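Long-range contact in possible transcriptional regulatory arsR-family protein (Mycobacterium bovis, PDB 3GW2), which probably binds DNA through a winged helix-turn-helix domain and belongs to a regulatory network that coordinates tolerance to the antitubercular drug bedaquiline: residues A[36-41]-A[78-83]. Numbering follows the deposited sequence.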
loop_
_atom_site.group_PDB
_atom_site.type_symbol
_atom_site.label_atom_id
_atom_site.label_comp_id
_atom_site.label_asym_id
_atom_site.label_seq_id
_atom_site.Cartn_x
_atom_site.Cartn_y
_atom_site.Cartn_z
ATOM N N GLN A 36 13.115 -13.169 5.693
ATOM C CA GLN A 36 12.513 -14.291 4.971
ATOM C C GLN A 36 12.511 -15.615 5.787
ATOM O O GLN A 36 13.389 -15.881 6.631
ATOM C CB GLN A 36 13.146 -14.442 3.580
ATOM C CG GLN A 36 12.465 -15.445 2.633
ATOM C CD GLN A 36 11.240 -14.908 1.901
ATOM O OE1 GLN A 36 11.221 -13.765 1.418
ATOM N NE2 GLN A 36 10.219 -15.754 1.780
ATOM N N GLY A 37 11.502 -16.432 5.509
ATOM C CA GLY A 37 11.365 -17.752 6.078
ATOM C C GLY A 37 9.919 -17.923 6.484
ATOM O O GLY A 37 9.421 -17.188 7.339
ATOM N N GLU A 38 9.253 -18.883 5.852
ATOM C CA GLU A 38 7.879 -19.243 6.173
ATOM C C GLU A 38 7.713 -19.632 7.650
ATOM O O GLU A 38 8.608 -20.228 8.242
ATOM C CB GLU A 38 7.431 -20.359 5.229
ATOM C CG GLU A 38 6.508 -21.392 5.815
ATOM C CD GLU A 38 6.380 -22.616 4.935
ATOM O OE1 GLU A 38 6.919 -23.677 5.306
ATOM O OE2 GLU A 38 5.728 -22.527 3.883
ATOM N N ARG A 39 6.582 -19.263 8.253
ATOM C CA ARG A 39 6.317 -19.651 9.647
ATOM C C ARG A 39 4.866 -20.077 9.842
ATOM O O ARG A 39 3.990 -19.679 9.072
ATOM C CB ARG A 39 6.740 -18.533 10.631
ATOM C CG ARG A 39 8.171 -17.976 10.345
ATOM C CD ARG A 39 9.074 -17.721 11.565
ATOM N NE ARG A 39 8.988 -18.748 12.603
ATOM C CZ ARG A 39 9.571 -18.659 13.803
ATOM N NH1 ARG A 39 10.283 -17.590 14.124
ATOM N NH2 ARG A 39 9.441 -19.640 14.688
ATOM N N ALA A 40 4.628 -20.915 10.852
ATOM C CA ALA A 40 3.279 -21.342 11.229
ATOM C C ALA A 40 2.526 -20.193 11.894
ATOM O O ALA A 40 3.133 -19.336 12.516
ATOM C CB ALA A 40 3.329 -22.563 12.173
ATOM N N VAL A 41 1.201 -20.197 11.770
ATOM C CA VAL A 41 0.333 -19.190 12.393
ATOM C C VAL A 41 0.639 -19.030 13.896
ATOM O O VAL A 41 0.757 -17.897 14.402
ATOM C CB VAL A 41 -1.168 -19.564 12.211
ATOM C CG1 VAL A 41 -2.086 -18.552 12.899
ATOM C CG2 VAL A 41 -1.504 -19.679 10.731
ATOM N N TYR A 78 0.962 -22.818 7.394
ATOM C CA TYR A 78 2.222 -22.104 7.219
ATOM C C TYR A 78 2.050 -20.989 6.195
ATOM O O TYR A 78 1.536 -21.210 5.097
ATOM C CB TYR A 78 3.344 -23.065 6.793
ATOM C CG TYR A 78 3.680 -24.100 7.844
ATOM C CD1 TYR A 78 4.714 -23.887 8.757
ATOM C CD2 TYR A 78 2.958 -25.295 7.935
ATOM C CE1 TYR A 78 5.024 -24.841 9.739
ATOM C CE2 TYR A 78 3.257 -26.253 8.913
ATOM C CZ TYR A 78 4.287 -26.015 9.814
ATOM O OH TYR A 78 4.584 -26.957 10.782
ATOM N N TYR A 79 2.487 -19.794 6.561
ATOM C CA TYR A 79 2.381 -18.627 5.681
ATOM C C TYR A 79 3.763 -18.172 5.254
ATOM O O TYR A 79 4.717 -18.270 6.032
ATOM C CB TYR A 79 1.694 -17.466 6.407
ATOM C CG TYR A 79 0.189 -17.522 6.396
ATOM C CD1 TYR A 79 -0.537 -16.779 5.467
ATOM C CD2 TYR A 79 -0.511 -18.322 7.305
ATOM C CE1 TYR A 79 -1.928 -16.811 5.438
ATOM C CE2 TYR A 79 -1.915 -18.360 7.294
ATOM C CZ TYR A 79 -2.609 -17.596 6.351
ATOM O OH TYR A 79 -3.982 -17.599 6.312
ATOM N N ARG A 80 3.865 -17.679 4.029
ATOM C CA ARG A 80 5.082 -17.044 3.569
ATOM C C ARG A 80 4.793 -15.899 2.626
ATOM O O ARG A 80 3.736 -15.818 2.006
ATOM C CB ARG A 80 6.032 -18.029 2.883
ATOM C CG ARG A 80 5.392 -19.180 2.145
ATOM C CD ARG A 80 4.599 -18.788 0.936
ATOM N NE ARG A 80 4.864 -19.639 -0.237
ATOM C CZ ARG A 80 4.289 -20.814 -0.490
ATOM N NH1 ARG A 80 3.428 -21.370 0.356
ATOM N NH2 ARG A 80 4.600 -21.458 -1.602
ATOM N N ILE A 81 5.780 -15.026 2.529
ATOM C CA ILE A 81 5.802 -13.946 1.549
ATOM C C ILE A 81 5.620 -14.543 0.158
ATOM O O ILE A 81 6.301 -15.494 -0.199
ATOM C CB ILE A 81 7.100 -13.130 1.718
ATOM C CG1 ILE A 81 6.906 -12.206 2.935
ATOM C CG2 ILE A 81 7.494 -12.361 0.408
ATOM C CD1 ILE A 81 8.136 -11.476 3.355
ATOM N N ALA A 82 4.660 -13.995 -0.592
ATOM C CA ALA A 82 4.165 -14.604 -1.833
ATOM C C ALA A 82 5.176 -14.695 -2.981
ATOM O O ALA A 82 5.098 -15.622 -3.800
ATOM C CB ALA A 82 2.882 -13.907 -2.296
ATOM N N GLY A 83 6.105 -13.742 -3.065
ATOM C CA GLY A 83 7.229 -13.862 -4.012
ATOM C C GLY A 83 8.274 -12.780 -3.839
ATOM O O GLY A 83 8.175 -11.954 -2.925
HETATM O O HOH W 1 8.575 -15.996 3.868
#
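Arg39 and Tyr79 form an antiparallel hydrogen-bonded pair: Arg39 N donates to Tyr79 O at 3.1 Å, and Tyr79 N returns a straighter bond to Arg39 O at 2.9 Å, with 169° at the hydrogen. The next pair, Ala40 and Tyr78, is non-hydrogen-bonded, and here Ala40 CB rests on Tyr78 CE1 at 3.7 Å. The side chain of Glu38 lies on the same side as that ring. Its CB meets Arg80 CB at 3.6 Å, and its extended chain carries the carboxylate across Tyr78 CB. Glu38 OE1 is held by a salt bridge to Arg71. At the start of helix 41-48, Val41 meets the Tyr79 ring, which lies on the other face; with CG1 anti to the backbone N (chi1 178°), it is CG2 that is turned to the ring edge, 3.7 Å from Tyr79 CE2. Before Glu38, at Gly37, the two backbones draw apart, and a water accepts from Ile81 N and, weakly, from Gly37 N. Strand 39-40, an outermost strand within this chain, adds to the beta hairpin of the winged helix-turn-helix fold: 76-81 lies between 39-40 and 68-73, Val41 and Tyr79 pack on Leu59 of helix 52-64, and Arg39 and Ile81 touch Leu34 of helix 27-34.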